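Local coordinates for protein fibrillarin-like rRNA/tRNA 2'-O-methyltransferase (Methanocaldococcus jannaschii, PDB 1FBN) that probably transfers methyl groups from S-adenosyl-L-methionine to ribose 2'-hydroxyls of rRNA and tRNA, at sites selected by base pairing with a guide RNA, at residues F10-E15 and I95-I100; K28-G33 and R121-P126; V69-R74 and Y173-I178; D75-Y80 and I140-D145. All blocks are in the same frame, centred on the assembly; numbering follows the deposited sequence.

Interactions 1 and 2 join the N-terminal antiparallel sheet and its loops to the far end of helix 87-95 and the turn before strand 124-128, and they touch through the Asn-123 amide and the Ala-96 carbonyl. Both are buried, yet interaction 1 rests on two isoleucines and interaction 2 on an arginine lying against two aliphatic side chains. Interactions 3 and 4 lie on the mixed methyltransferase sheet and meet where Tyr-173 N bonds to Asp-145 O. Interaction 3, nearest the centre of the chain, is wholly apolar across its segments, whereas interaction 4 combines backbone pairing and a surface salt bridge with a hydrophobic inner side.

Interaction 1 (F10-E15 and I95-I100); sequences FENIYE and IADKGI
Ile-95, the last residue of helix 87-95, presses both arms of its branched side chain on the connection that leads into strand 13-17. The long arm runs to Ile-13: CD1 of Ile-95 rests 3.9 Å from CG1 of Ile-13, two aliphatic chains crossing at a slant. The short arm meets backbone instead, with CG2 of Ile-95 lying 3.5 Å from the carbonyl O of Glu-11. A first torsion of -58°, which sets CG1 of Ile-95 opposite its own carbonyl carbon, divides the two arms between these partners. A serine here would probably deprive Ile-13 of this apolar partner and open a gap between the helix end and the strand. This part is buried and close, the CA atoms of Asn-12 and Ile-95 being 5.3 Å apart.

The other side is polar, looser and partly exposed. Beyond Ile-95 the chain folds through an inverse gamma turn centred on Ala-96 and a type I turn closed by Gly-99 N to Ala-96 O at 3.0 Å, which brings Asp-97 round near Asn-12. OE2 of Glu-11 and OD1 of Asp-97 stay 6.9 Å apart, and Arg-74 serves both residues, through its backbone N to Glu-11 and a guanidinium salt bridge to Asp-97, which probably eases their like charges.

The contact thus ties the N-terminal antiparallel sheet to the Rossmann-like methyltransferase domain: Ile-13 also packs on Ile-63 of helix 58-64, while the chain after Gly-99 enters strand 100-105, beside strand 77-81.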
loop_
_atom_site.group_PDB
_atom_site.type_symbol
_atom_site.label_atom_id
_atom_site.label_comp_id
_atom_site.label_asym_id
_atom_site.label_seq_id
_atom_site.Cartn_x
_atom_site.Cartn_y
_atom_site.Cartn_z
ATOM N N PHE A 10 -10.409 2.956 -10.707
ATOM C CA PHE A 10 -10.607 3.196 -9.273
ATOM C C PHE A 10 -10.795 4.701 -9.078
ATOM O O PHE A 10 -11.699 5.287 -9.667
ATOM C CB PHE A 10 -9.410 2.671 -8.467
ATOM C CG PHE A 10 -9.187 1.186 -8.610
ATOM C CD1 PHE A 10 -10.169 0.280 -8.213
ATOM C CD2 PHE A 10 -7.995 0.691 -9.134
ATOM C CE1 PHE A 10 -9.964 -1.099 -8.333
ATOM C CE2 PHE A 10 -7.782 -0.686 -9.258
ATOM C CZ PHE A 10 -8.770 -1.581 -8.855
ATOM N N GLU A 11 -9.953 5.325 -8.263
ATOM C CA GLU A 11 -10.025 6.770 -8.066
ATOM C C GLU A 11 -8.613 7.346 -8.045
ATOM O O GLU A 11 -7.818 7.040 -7.156
ATOM C CB GLU A 11 -10.776 7.149 -6.785
ATOM C CG GLU A 11 -10.933 8.668 -6.629
ATOM C CD GLU A 11 -11.768 9.082 -5.430
ATOM O OE1 GLU A 11 -12.959 8.710 -5.371
ATOM O OE2 GLU A 11 -11.239 9.802 -4.556
ATOM N N ASN A 12 -8.304 8.153 -9.054
ATOM C CA ASN A 12 -6.998 8.791 -9.188
ATOM C C ASN A 12 -5.841 7.814 -9.445
ATOM O O ASN A 12 -4.711 8.038 -9.012
ATOM C CB ASN A 12 -6.709 9.701 -7.984
ATOM C CG ASN A 12 -5.767 10.857 -8.326
ATOM O OD1 ASN A 12 -5.228 11.520 -7.432
ATOM N ND2 ASN A 12 -5.573 11.108 -9.619
ATOM N N ILE A 13 -6.153 6.705 -10.112
ATOM C CA ILE A 13 -5.164 5.703 -10.512
ATOM C C ILE A 13 -5.391 5.594 -12.021
ATOM O O ILE A 13 -6.521 5.742 -12.489
ATOM C CB ILE A 13 -5.383 4.329 -9.827
ATOM C CG1 ILE A 13 -5.222 4.465 -8.313
ATOM C CG2 ILE A 13 -4.358 3.316 -10.339
ATOM C CD1 ILE A 13 -5.387 3.174 -7.573
ATOM N N TYR A 14 -4.336 5.347 -12.789
ATOM C CA TYR A 14 -4.493 5.305 -14.238
ATOM C C TYR A 14 -3.986 4.062 -14.941
ATOM O O TYR A 14 -2.902 3.559 -14.644
ATOM C CB TYR A 14 -3.866 6.566 -14.860
ATOM C CG TYR A 14 -4.434 7.828 -14.256
ATOM C CD1 TYR A 14 -3.896 8.362 -13.086
ATOM C CD2 TYR A 14 -5.598 8.404 -14.765
ATOM C CE1 TYR A 14 -4.509 9.419 -12.426
ATOM C CE2 TYR A 14 -6.218 9.465 -14.112
ATOM C CZ TYR A 14 -5.671 9.962 -12.938
ATOM O OH TYR A 14 -6.303 10.974 -12.258
ATOM N N GLU A 15 -4.807 3.552 -15.854
ATOM C CA GLU A 15 -4.448 2.390 -16.652
ATOM C C GLU A 15 -3.759 2.915 -17.901
ATOM O O GLU A 15 -4.289 3.797 -18.578
ATOM C CB GLU A 15 -5.691 1.615 -17.063
ATOM C CG GLU A 15 -5.390 0.399 -17.894
ATOM C CD GLU A 15 -6.647 -0.299 -18.337
ATOM O OE1 GLU A 15 -7.233 0.138 -19.347
ATOM O OE2 GLU A 15 -7.059 -1.269 -17.667
ATOM N N ILE A 95 -2.069 9.347 -5.238
ATOM C CA ILE A 95 -3.487 8.992 -5.233
ATOM C C ILE A 95 -4.256 9.859 -4.241
ATOM O O ILE A 95 -5.212 10.540 -4.608
ATOM C CB ILE A 95 -3.687 7.498 -4.863
ATOM C CG1 ILE A 95 -2.936 6.609 -5.856
ATOM C CG2 ILE A 95 -5.172 7.142 -4.852
ATOM C CD1 ILE A 95 -2.715 5.197 -5.365
ATOM N N ALA A 96 -3.831 9.822 -2.983
ATOM C CA ALA A 96 -4.468 10.598 -1.927
ATOM C C ALA A 96 -3.883 12.017 -1.846
ATOM O O ALA A 96 -3.382 12.444 -0.801
ATOM C CB ALA A 96 -4.321 9.877 -0.606
ATOM N N ASP A 97 -3.971 12.746 -2.957
ATOM C CA ASP A 97 -3.446 14.106 -3.039
ATOM C C ASP A 97 -4.200 15.104 -2.163
ATOM O O ASP A 97 -3.672 16.167 -1.834
ATOM C CB ASP A 97 -3.395 14.580 -4.498
ATOM C CG ASP A 97 -4.768 14.635 -5.161
ATOM O OD1 ASP A 97 -5.553 13.673 -5.027
ATOM O OD2 ASP A 97 -5.052 15.646 -5.838
ATOM N N LYS A 98 -5.430 14.755 -1.790
ATOM C CA LYS A 98 -6.258 15.595 -0.923
ATOM C C LYS A 98 -6.312 14.968 0.479
ATOM O O LYS A 98 -7.117 15.371 1.323
ATOM C CB LYS A 98 -7.680 15.704 -1.481
ATOM C CG LYS A 98 -7.802 16.230 -2.905
ATOM C CD LYS A 98 -7.554 17.727 -3.002
ATOM C CE LYS A 98 -6.074 18.053 -3.125
ATOM N NZ LYS A 98 -5.822 19.523 -3.146
ATOM N N GLY A 99 -5.463 13.965 0.705
ATOM C CA GLY A 99 -5.420 13.284 1.987
ATOM C C GLY A 99 -4.075 13.321 2.693
ATOM O O GLY A 99 -3.261 14.219 2.464
ATOM N N ILE A 100 -3.846 12.337 3.563
ATOM C CA ILE A 100 -2.611 12.243 4.341
ATOM C C ILE A 100 -2.137 10.802 4.469
ATOM O O ILE A 100 -2.941 9.876 4.536
ATOM C CB ILE A 100 -2.804 12.809 5.780
ATOM C CG1 ILE A 100 -3.096 14.304 5.723
ATOM C CG2 ILE A 100 -1.550 12.600 6.618
ATOM C CD1 ILE A 100 -3.356 14.916 7.069
#

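Interaction 2 (K28-G33 and R121-P126); sequences KSIVKG and RENIIP
The loop of Val-31 comes closest to the turn of Arg-121 with their CA atoms 6.6 Å apart, one side shaped by an ST turn, in which Ser-29 OG accepts from Val-31 N, and the other by a type I turn from Arg-121 to Ile-124. The side chain of Arg-121, extended from CG to NE, runs along two adjoining aliphatic side chains. Its CG lies 3.6 Å from CG2 of Val-31 and 3.7 Å from CD1 of Ile-30, and farther along the same Val-31 methyl sits over one face of the guanidinium. At the edge of that group, in its plane, a water accepts from Arg-121 NH1 at 2.9 Å and bonds to Val-31 O at 2.7 Å, tying the Arg-121 side chain to the backbone of the loop.

Here the loop between strands 25-28 and 41-44 of the N-terminal antiparallel sheet packs against the Rossmann-like domain, near the start of strand 124-128, at one edge of its sheet, and alongside helix 87-95. That helix supplies the charge partner: Asp-94 OD1 makes a salt bridge with Arg-121 NH2 and also accepts from Ile-30 N, fixing arginine and loop together.

Ile-30 holds CG1 between its own backbone N and carbonyl carbon (chi1 59°), a turn that sends CD1 to Asn-123, 3.3 Å from its OD1. That oxygen is buried without a polar partner, while ND2 of Asn-123 donates to the carbonyls of Ala-93 and Ala-96.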
loop_
_atom_site.group_PDB
_atom_site.type_symbol
_atom_site.label_atom_id
_atom_site.label_comp_id
_atom_site.label_asym_id
_atom_site.label_seq_id
_atom_site.Cartn_x
_atom_site.Cartn_y
_atom_site.Cartn_z
ATOM N N LYS A 28 -0.804 10.034 -11.013
ATOM C CA LYS A 28 -0.546 11.406 -11.426
ATOM C C LYS A 28 0.353 12.040 -10.356
ATOM O O LYS A 28 -0.073 12.261 -9.220
ATOM C CB LYS A 28 -1.874 12.149 -11.550
ATOM C CG LYS A 28 -1.783 13.503 -12.204
ATOM C CD LYS A 28 -3.167 14.104 -12.360
ATOM C CE LYS A 28 -4.012 13.302 -13.328
ATOM N NZ LYS A 28 -5.364 13.902 -13.493
ATOM N N SER A 29 1.609 12.288 -10.719
ATOM C CA SER A 29 2.606 12.857 -9.805
ATOM C C SER A 29 2.232 14.180 -9.127
ATOM O O SER A 29 1.738 15.104 -9.780
ATOM C CB SER A 29 3.940 13.020 -10.543
ATOM O OG SER A 29 4.942 13.566 -9.698
ATOM N N ILE A 30 2.456 14.256 -7.814
ATOM C CA ILE A 30 2.184 15.487 -7.067
ATOM C C ILE A 30 3.456 16.341 -6.898
ATOM O O ILE A 30 3.418 17.415 -6.300
ATOM C CB ILE A 30 1.526 15.233 -5.682
ATOM C CG1 ILE A 30 2.421 14.357 -4.806
ATOM C CG2 ILE A 30 0.133 14.644 -5.857
ATOM C CD1 ILE A 30 1.956 14.263 -3.368
ATOM N N VAL A 31 4.582 15.832 -7.393
ATOM C CA VAL A 31 5.865 16.546 -7.360
ATOM C C VAL A 31 6.489 16.359 -8.740
ATOM O O VAL A 31 7.307 15.459 -8.961
ATOM C CB VAL A 31 6.838 16.005 -6.283
ATOM C CG1 VAL A 31 8.143 16.802 -6.313
ATOM C CG2 VAL A 31 6.209 16.097 -4.906
ATOM N N LYS A 32 6.083 17.213 -9.670
ATOM C CA LYS A 32 6.555 17.143 -11.045
ATOM C C LYS A 32 8.031 17.476 -11.231
ATOM O O LYS A 32 8.601 18.301 -10.508
ATOM C CB LYS A 32 5.658 18.001 -11.932
ATOM C CG LYS A 32 4.182 17.656 -11.721
ATOM C CD LYS A 32 3.220 18.380 -12.647
ATOM C CE LYS A 32 3.278 19.889 -12.498
ATOM N NZ LYS A 32 4.515 20.469 -13.106
ATOM N N GLY A 33 8.650 16.783 -12.181
ATOM C CA GLY A 33 10.058 16.980 -12.462
ATOM C C GLY A 33 10.941 16.142 -11.558
ATOM O O GLY A 33 12.151 16.369 -11.475
ATOM N N ARG A 121 6.831 15.580 -1.154
ATOM C CA ARG A 121 5.460 15.087 -0.987
ATOM C C ARG A 121 5.040 15.384 0.446
ATOM O O ARG A 121 5.168 14.550 1.340
ATOM C CB ARG A 121 5.379 13.589 -1.294
ATOM C CG ARG A 121 5.524 13.288 -2.773
ATOM C CD ARG A 121 5.405 11.810 -3.097
ATOM N NE ARG A 121 4.990 11.618 -4.485
ATOM C CZ ARG A 121 5.744 11.896 -5.545
ATOM N NH1 ARG A 121 6.973 12.371 -5.387
ATOM N NH2 ARG A 121 5.246 11.756 -6.769
ATOM N N GLU A 122 4.534 16.593 0.647
ATOM C CA GLU A 122 4.137 17.060 1.965
ATOM C C GLU A 122 2.931 16.414 2.632
ATOM O O GLU A 122 2.680 16.667 3.810
ATOM C CB GLU A 122 4.029 18.582 1.958
ATOM C CG GLU A 122 5.375 19.242 1.690
ATOM C CD GLU A 122 5.296 20.750 1.604
ATOM O OE1 GLU A 122 5.100 21.397 2.658
ATOM O OE2 GLU A 122 5.440 21.287 0.484
ATOM N N ASN A 123 2.189 15.581 1.899
ATOM C CA ASN A 123 1.040 14.894 2.487
ATOM C C ASN A 123 1.478 13.594 3.173
ATOM O O ASN A 123 0.659 12.867 3.738
ATOM C CB ASN A 123 -0.072 14.644 1.460
ATOM C CG ASN A 123 0.392 13.845 0.267
ATOM O OD1 ASN A 123 1.567 13.880 -0.105
ATOM N ND2 ASN A 123 -0.541 13.134 -0.362
ATOM N N ILE A 124 2.779 13.315 3.109
ATOM C CA ILE A 124 3.360 12.142 3.759
ATOM C C ILE A 124 3.957 12.622 5.082
ATOM O O ILE A 124 4.826 13.497 5.106
ATOM C CB ILE A 124 4.476 11.485 2.915
ATOM C CG1 ILE A 124 3.920 10.984 1.583
ATOM C CG2 ILE A 124 5.079 10.319 3.674
ATOM C CD1 ILE A 124 4.949 10.282 0.718
ATOM N N ILE A 125 3.450 12.071 6.180
ATOM C CA ILE A 125 3.903 12.436 7.519
ATOM C C ILE A 125 4.691 11.303 8.172
ATOM O O ILE A 125 4.124 10.284 8.569
ATOM C CB ILE A 125 2.706 12.853 8.400
ATOM C CG1 ILE A 125 2.072 14.116 7.818
ATOM C CG2 ILE A 125 3.144 13.091 9.838
ATOM C CD1 ILE A 125 0.796 14.497 8.479
ATOM N N PRO A 126 6.021 11.467 8.266
ATOM C CA PRO A 126 6.932 10.487 8.859
ATOM C C PRO A 126 6.787 10.423 10.367
ATOM O O PRO A 126 6.680 11.451 11.034
ATOM C CB PRO A 126 8.302 11.033 8.476
ATOM C CG PRO A 126 8.089 12.509 8.525
ATOM C CD PRO A 126 6.764 12.656 7.808
HETATM O O HOH W 1 7.727 12.859 -8.186
#

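Interaction 3 (V69-R74 and Y173-I178); sequences VMPIKR and YGMIAI
Pro-71 is the bump that fills the hollow between Tyr-173 and Met-175, two side chains on the same side of strand 172-179. The strand belongs to the seven-stranded sheet of the Rossmann-like methyltransferase fold, with strand order 3-2-1-4-5-7-6 and antiparallel pairing about strand 220-227. The loop 69-74, which leads from helix 58-64 toward strand 77-81, lies over it.

The proline ring bears on the tyrosine through its CB, a CH-pi contact 3.8 Å from the centroid of the Tyr-173 ring and 29° off the normal. Its CG reaches the stem of the same residue, 3.6 Å from CB of Tyr-173. Val-69 adds a second knob farther out, its CG1 standing 3.9 Å from CE2 of Tyr-173.

On the inner side the bump belongs to the strand. The selenium of Met-175, a selenomethionine in the model, approaches the CG and CD atoms of Pro-71, 4.0 Å from CG, with CD1 of Ile-72 closing in at 4.1 Å. Leu-59 of helix 58-64 and Tyr-148 of strand 144-149 also touch this side chain. A bend at its last torsion (chi3 85°) swings the terminal methyl aside, and CE of Met-175 ends 3.9 Å from SE of Met-70, likewise a selenomethionine.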
loop_
_atom_site.group_PDB
_atom_site.type_symbol
_atom_site.label_atom_id
_atom_site.label_comp_id
_atom_site.label_asym_id
_atom_site.label_seq_id
_atom_site.Cartn_x
_atom_site.Cartn_y
_atom_site.Cartn_z
ATOM N N VAL A 69 -10.992 -4.323 -5.097
ATOM C CA VAL A 69 -11.345 -3.396 -4.027
ATOM C C VAL A 69 -10.135 -2.531 -3.669
ATOM O O VAL A 69 -9.176 -3.013 -3.066
ATOM C CB VAL A 69 -11.816 -4.147 -2.748
ATOM C CG1 VAL A 69 -12.317 -3.157 -1.704
ATOM C CG2 VAL A 69 -12.899 -5.157 -3.093
HETATM N N MSE A 70 -10.162 -1.272 -4.095
HETATM C CA MSE A 70 -9.086 -0.328 -3.795
HETATM C C MSE A 70 -9.727 0.834 -3.043
HETATM O O MSE A 70 -10.292 1.747 -3.648
HETATM C CB MSE A 70 -8.400 0.151 -5.080
HETATM C CG MSE A 70 -7.358 1.245 -4.861
HETATM SE SE MSE A 70 -6.110 0.817 -3.641
HETATM C CE MSE A 70 -4.809 1.927 -4.142
ATOM N N PRO A 71 -9.678 0.786 -1.700
ATOM C CA PRO A 71 -10.242 1.794 -0.797
ATOM C C PRO A 71 -9.521 3.143 -0.684
ATOM O O PRO A 71 -10.102 4.109 -0.195
ATOM C CB PRO A 71 -10.278 1.056 0.536
ATOM C CG PRO A 71 -9.056 0.204 0.468
ATOM C CD PRO A 71 -9.112 -0.342 -0.936
ATOM N N ILE A 72 -8.268 3.214 -1.120
ATOM C CA ILE A 72 -7.518 4.462 -1.047
ATOM C C ILE A 72 -8.047 5.452 -2.080
ATOM O O ILE A 72 -7.942 5.223 -3.281
ATOM C CB ILE A 72 -6.001 4.226 -1.255
ATOM C CG1 ILE A 72 -5.461 3.325 -0.138
ATOM C CG2 ILE A 72 -5.249 5.564 -1.289
ATOM C CD1 ILE A 72 -4.008 2.927 -0.295
ATOM N N LYS A 73 -8.629 6.544 -1.590
ATOM C CA LYS A 73 -9.194 7.590 -2.440
ATOM C C LYS A 73 -8.363 8.877 -2.344
ATOM O O LYS A 73 -7.370 8.927 -1.616
ATOM C CB LYS A 73 -10.638 7.876 -2.013
ATOM C CG LYS A 73 -11.544 6.655 -1.937
ATOM C CD LYS A 73 -11.849 6.078 -3.307
ATOM C CE LYS A 73 -12.889 4.967 -3.219
ATOM N NZ LYS A 73 -13.332 4.508 -4.565
ATOM N N ARG A 74 -8.794 9.921 -3.053
ATOM C CA ARG A 74 -8.090 11.206 -3.061
ATOM C C ARG A 74 -8.003 11.877 -1.702
ATOM O O ARG A 74 -6.976 12.463 -1.363
ATOM C CB ARG A 74 -8.733 12.186 -4.047
ATOM C CG ARG A 74 -8.520 11.849 -5.506
ATOM C CD ARG A 74 -9.304 12.794 -6.404
ATOM N NE ARG A 74 -8.460 13.777 -7.079
ATOM C CZ ARG A 74 -8.372 15.057 -6.733
ATOM N NH1 ARG A 74 -9.075 15.520 -5.709
ATOM N NH2 ARG A 74 -7.594 15.883 -7.421
ATOM N N TYR A 173 -10.862 0.355 5.854
ATOM C CA TYR A 173 -10.233 -0.827 5.274
ATOM C C TYR A 173 -8.808 -1.117 5.708
ATOM O O TYR A 173 -8.010 -0.206 5.958
ATOM C CB TYR A 173 -10.238 -0.729 3.746
ATOM C CG TYR A 173 -11.598 -0.821 3.112
ATOM C CD1 TYR A 173 -12.468 0.268 3.123
ATOM C CD2 TYR A 173 -12.019 -1.995 2.498
ATOM C CE1 TYR A 173 -13.728 0.189 2.540
ATOM C CE2 TYR A 173 -13.279 -2.084 1.908
ATOM C CZ TYR A 173 -14.126 -0.989 1.938
ATOM O OH TYR A 173 -15.385 -1.083 1.398
ATOM N N GLY A 174 -8.493 -2.410 5.733
ATOM C CA GLY A 174 -7.161 -2.860 6.072
ATOM C C GLY A 174 -6.596 -3.577 4.858
ATOM O O GLY A 174 -7.254 -4.458 4.297
HETATM N N MSE A 175 -5.428 -3.135 4.394
HETATM C CA MSE A 175 -4.753 -3.751 3.254
HETATM C C MSE A 175 -3.453 -4.330 3.802
HETATM O O MSE A 175 -2.659 -3.607 4.399
HETATM C CB MSE A 175 -4.443 -2.711 2.167
HETATM C CG MSE A 175 -5.662 -2.024 1.570
HETATM SE SE MSE A 175 -5.263 -0.936 0.174
HETATM C CE MSE A 175 -5.266 -2.114 -1.170
ATOM N N ILE A 176 -3.243 -5.630 3.629
ATOM C CA ILE A 176 -2.029 -6.253 4.145
ATOM C C ILE A 176 -1.400 -7.264 3.183
ATOM O O ILE A 176 -2.059 -8.198 2.712
ATOM C CB ILE A 176 -2.288 -6.911 5.544
ATOM C CG1 ILE A 176 -0.984 -7.439 6.151
ATOM C CG2 ILE A 176 -3.324 -8.029 5.436
ATOM C CD1 ILE A 176 -1.142 -8.006 7.543
ATOM N N ALA A 177 -0.133 -7.027 2.852
ATOM C CA ALA A 177 0.623 -7.909 1.971
ATOM C C ALA A 177 1.322 -8.920 2.873
ATOM O O ALA A 177 2.196 -8.563 3.658
ATOM C CB ALA A 177 1.648 -7.112 1.172
ATOM N N ILE A 178 0.920 -10.182 2.769
ATOM C CA ILE A 178 1.483 -11.233 3.602
ATOM C C ILE A 178 2.441 -12.189 2.893
ATOM O O ILE A 178 2.099 -12.804 1.881
ATOM C CB ILE A 178 0.362 -12.059 4.275
ATOM C CG1 ILE A 178 -0.540 -11.140 5.104
ATOM C CG2 ILE A 178 0.962 -13.152 5.156
ATOM C CD1 ILE A 178 -1.627 -11.864 5.883
#

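Interaction 4 (D75-Y80 and I140-D145); sequences DSKILY and IVEKVD
OD2 of Asp-145 is gripped by the N-H of Lys-77 and by a water. The backbone bond, from Lys-77 N to Asp-145 OD2, is 2.9 Å long and fairly straight (160°), and it uses the lone pair directed away from the other carboxylate oxygen. The water bridges OD2 to the carbonyl O of Asp-75, while OD1 of Asp-145 forms a salt bridge with Lys-169. In return Asp-145 N donates to Lys-77 O at 2.8 Å, in the carbonyl plane, so one aspartate holds both polar backbone atoms of Lys-77. A leucine in place of Asp-145 would probably leave the N-H of Lys-77 and the ammonium of Lys-169 without their mates.

At the solvent side Lys-77 bends at chi3 (76°) and brings its ammonium alongside Glu-142. The salt bridge there, NZ of Lys-77 to OE1 of Glu-142 at 3.3 Å, is weak as a hydrogen bond, and a second water links NZ to the carbonyl O of Lys-143. Inward the chemistry turns apolar. CD1 of Leu-79 meets CG1 of Val-141 at 4.0 Å, the two side chains crossing at about a right angle, and CB of Leu-79 lies 4.2 Å from CG1 of Val-144.

The contact lies where strands 77-81 and 144-149, parallel neighbours in the middle of the Rossmann-like sheet, begin, with Val-141 and Glu-142 in the loop leading into the second. Phe-167 of helix 156-167 packs on Leu-79, Val-141 and Val-144, whereas Ile-78, directed away from segment 140-145, lies against Val-92 of helix 87-95.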
loop_
_atom_site.group_PDB
_atom_site.type_symbol
_atom_site.label_atom_id
_atom_site.label_comp_id
_atom_site.label_asym_id
_atom_site.label_seq_id
_atom_site.Cartn_x
_atom_site.Cartn_y
_atom_site.Cartn_z
ATOM N N ASP A 75 -9.082 11.801 -0.928
ATOM C CA ASP A 75 -9.125 12.431 0.389
ATOM C C ASP A 75 -8.914 11.463 1.559
ATOM O O ASP A 75 -9.196 11.801 2.710
ATOM C CB ASP A 75 -10.454 13.177 0.559
ATOM C CG ASP A 75 -11.660 12.246 0.529
ATOM O OD1 ASP A 75 -11.545 11.103 0.028
ATOM O OD2 ASP A 75 -12.732 12.662 1.016
ATOM N N SER A 76 -8.419 10.266 1.264
ATOM C CA SER A 76 -8.190 9.264 2.302
ATOM C C SER A 76 -7.014 9.594 3.217
ATOM O O SER A 76 -6.032 10.212 2.801
ATOM C CB SER A 76 -7.936 7.883 1.680
ATOM O OG SER A 76 -9.064 7.389 0.989
ATOM N N LYS A 77 -7.147 9.210 4.478
ATOM C CA LYS A 77 -6.081 9.387 5.444
ATOM C C LYS A 77 -5.664 7.944 5.673
ATOM O O LYS A 77 -6.488 7.096 6.011
ATOM C CB LYS A 77 -6.604 10.045 6.721
ATOM C CG LYS A 77 -7.112 11.462 6.477
ATOM C CD LYS A 77 -7.826 12.056 7.680
ATOM C CE LYS A 77 -6.854 12.489 8.764
ATOM N NZ LYS A 77 -7.563 13.200 9.870
ATOM N N ILE A 78 -4.416 7.638 5.352
ATOM C CA ILE A 78 -3.943 6.276 5.508
ATOM C C ILE A 78 -2.721 6.110 6.402
ATOM O O ILE A 78 -1.838 6.980 6.458
ATOM C CB ILE A 78 -3.736 5.549 4.119
ATOM C CG1 ILE A 78 -2.320 4.984 3.995
ATOM C CG2 ILE A 78 -4.092 6.461 2.934
ATOM C CD1 ILE A 78 -2.114 4.119 2.780
ATOM N N LEU A 79 -2.720 4.998 7.138
ATOM C CA LEU A 79 -1.628 4.640 8.029
ATOM C C LEU A 79 -0.788 3.599 7.289
ATOM O O LEU A 79 -1.263 2.501 6.990
ATOM C CB LEU A 79 -2.175 4.058 9.333
ATOM C CG LEU A 79 -1.152 3.685 10.412
ATOM C CD1 LEU A 79 -0.353 4.914 10.857
ATOM C CD2 LEU A 79 -1.880 3.062 11.586
ATOM N N TYR A 80 0.440 3.979 6.947
ATOM C CA TYR A 80 1.357 3.109 6.218
ATOM C C TYR A 80 2.342 2.449 7.182
ATOM O O TYR A 80 3.119 3.126 7.858
ATOM C CB TYR A 80 2.109 3.924 5.150
ATOM C CG TYR A 80 2.868 3.092 4.140
ATOM C CD1 TYR A 80 4.059 2.450 4.487
ATOM C CD2 TYR A 80 2.382 2.924 2.841
ATOM C CE1 TYR A 80 4.749 1.653 3.568
ATOM C CE2 TYR A 80 3.065 2.131 1.910
ATOM C CZ TYR A 80 4.244 1.498 2.283
ATOM O OH TYR A 80 4.913 0.699 1.384
ATOM N N ILE A 140 -0.691 11.587 17.477
ATOM C CA ILE A 140 -0.253 12.180 16.208
ATOM C C ILE A 140 -1.149 11.701 15.069
ATOM O O ILE A 140 -1.616 12.495 14.247
ATOM C CB ILE A 140 1.201 11.774 15.844
ATOM C CG1 ILE A 140 2.153 12.071 17.001
ATOM C CG2 ILE A 140 1.658 12.520 14.591
ATOM C CD1 ILE A 140 3.554 11.545 16.778
ATOM N N VAL A 141 -1.360 10.388 15.018
ATOM C CA VAL A 141 -2.173 9.771 13.982
ATOM C C VAL A 141 -3.663 9.885 14.280
ATOM O O VAL A 141 -4.161 9.326 15.257
ATOM C CB VAL A 141 -1.790 8.274 13.776
ATOM C CG1 VAL A 141 -2.631 7.647 12.667
ATOM C CG2 VAL A 141 -0.312 8.147 13.443
ATOM N N GLU A 142 -4.365 10.640 13.440
ATOM C CA GLU A 142 -5.803 10.811 13.580
ATOM C C GLU A 142 -6.480 9.567 13.018
ATOM O O GLU A 142 -5.830 8.759 12.355
ATOM C CB GLU A 142 -6.257 12.045 12.803
ATOM C CG GLU A 142 -5.454 13.295 13.145
ATOM C CD GLU A 142 -6.263 14.576 13.057
ATOM O OE1 GLU A 142 -7.502 14.506 12.883
ATOM O OE2 GLU A 142 -5.654 15.660 13.190
ATOM N N LYS A 143 -7.774 9.399 13.282
ATOM C CA LYS A 143 -8.492 8.236 12.765
ATOM C C LYS A 143 -8.312 8.144 11.246
ATOM O O LYS A 143 -8.457 9.137 10.530
ATOM C CB LYS A 143 -9.972 8.290 13.151
ATOM C CG LYS A 143 -10.260 7.840 14.588
ATOM C CD LYS A 143 -9.814 6.396 14.816
ATOM C CE LYS A 143 -10.483 5.739 16.020
ATOM N NZ LYS A 143 -10.090 6.338 17.324
ATOM N N VAL A 144 -7.932 6.962 10.774
ATOM C CA VAL A 144 -7.685 6.748 9.353
ATOM C C VAL A 144 -8.761 5.953 8.623
ATOM O O VAL A 144 -9.539 5.221 9.233
ATOM C CB VAL A 144 -6.301 6.070 9.120
ATOM C CG1 VAL A 144 -5.185 6.912 9.746
ATOM C CG2 VAL A 144 -6.289 4.660 9.691
ATOM N N ASP A 145 -8.782 6.109 7.302
ATOM C CA ASP A 145 -9.735 5.415 6.437
ATOM C C ASP A 145 -9.166 4.078 5.982
ATOM O O ASP A 145 -9.897 3.114 5.776
ATOM C CB ASP A 145 -10.029 6.264 5.201
ATOM C CG ASP A 145 -10.570 7.628 5.550
ATOM O OD1 ASP A 145 -11.751 7.705 5.941
ATOM O OD2 ASP A 145 -9.815 8.616 5.449
HETATM O O HOH W 2 -11.153 11.186 5.095
HETATM O O HOH W 3 -10.013 11.701 11.034
#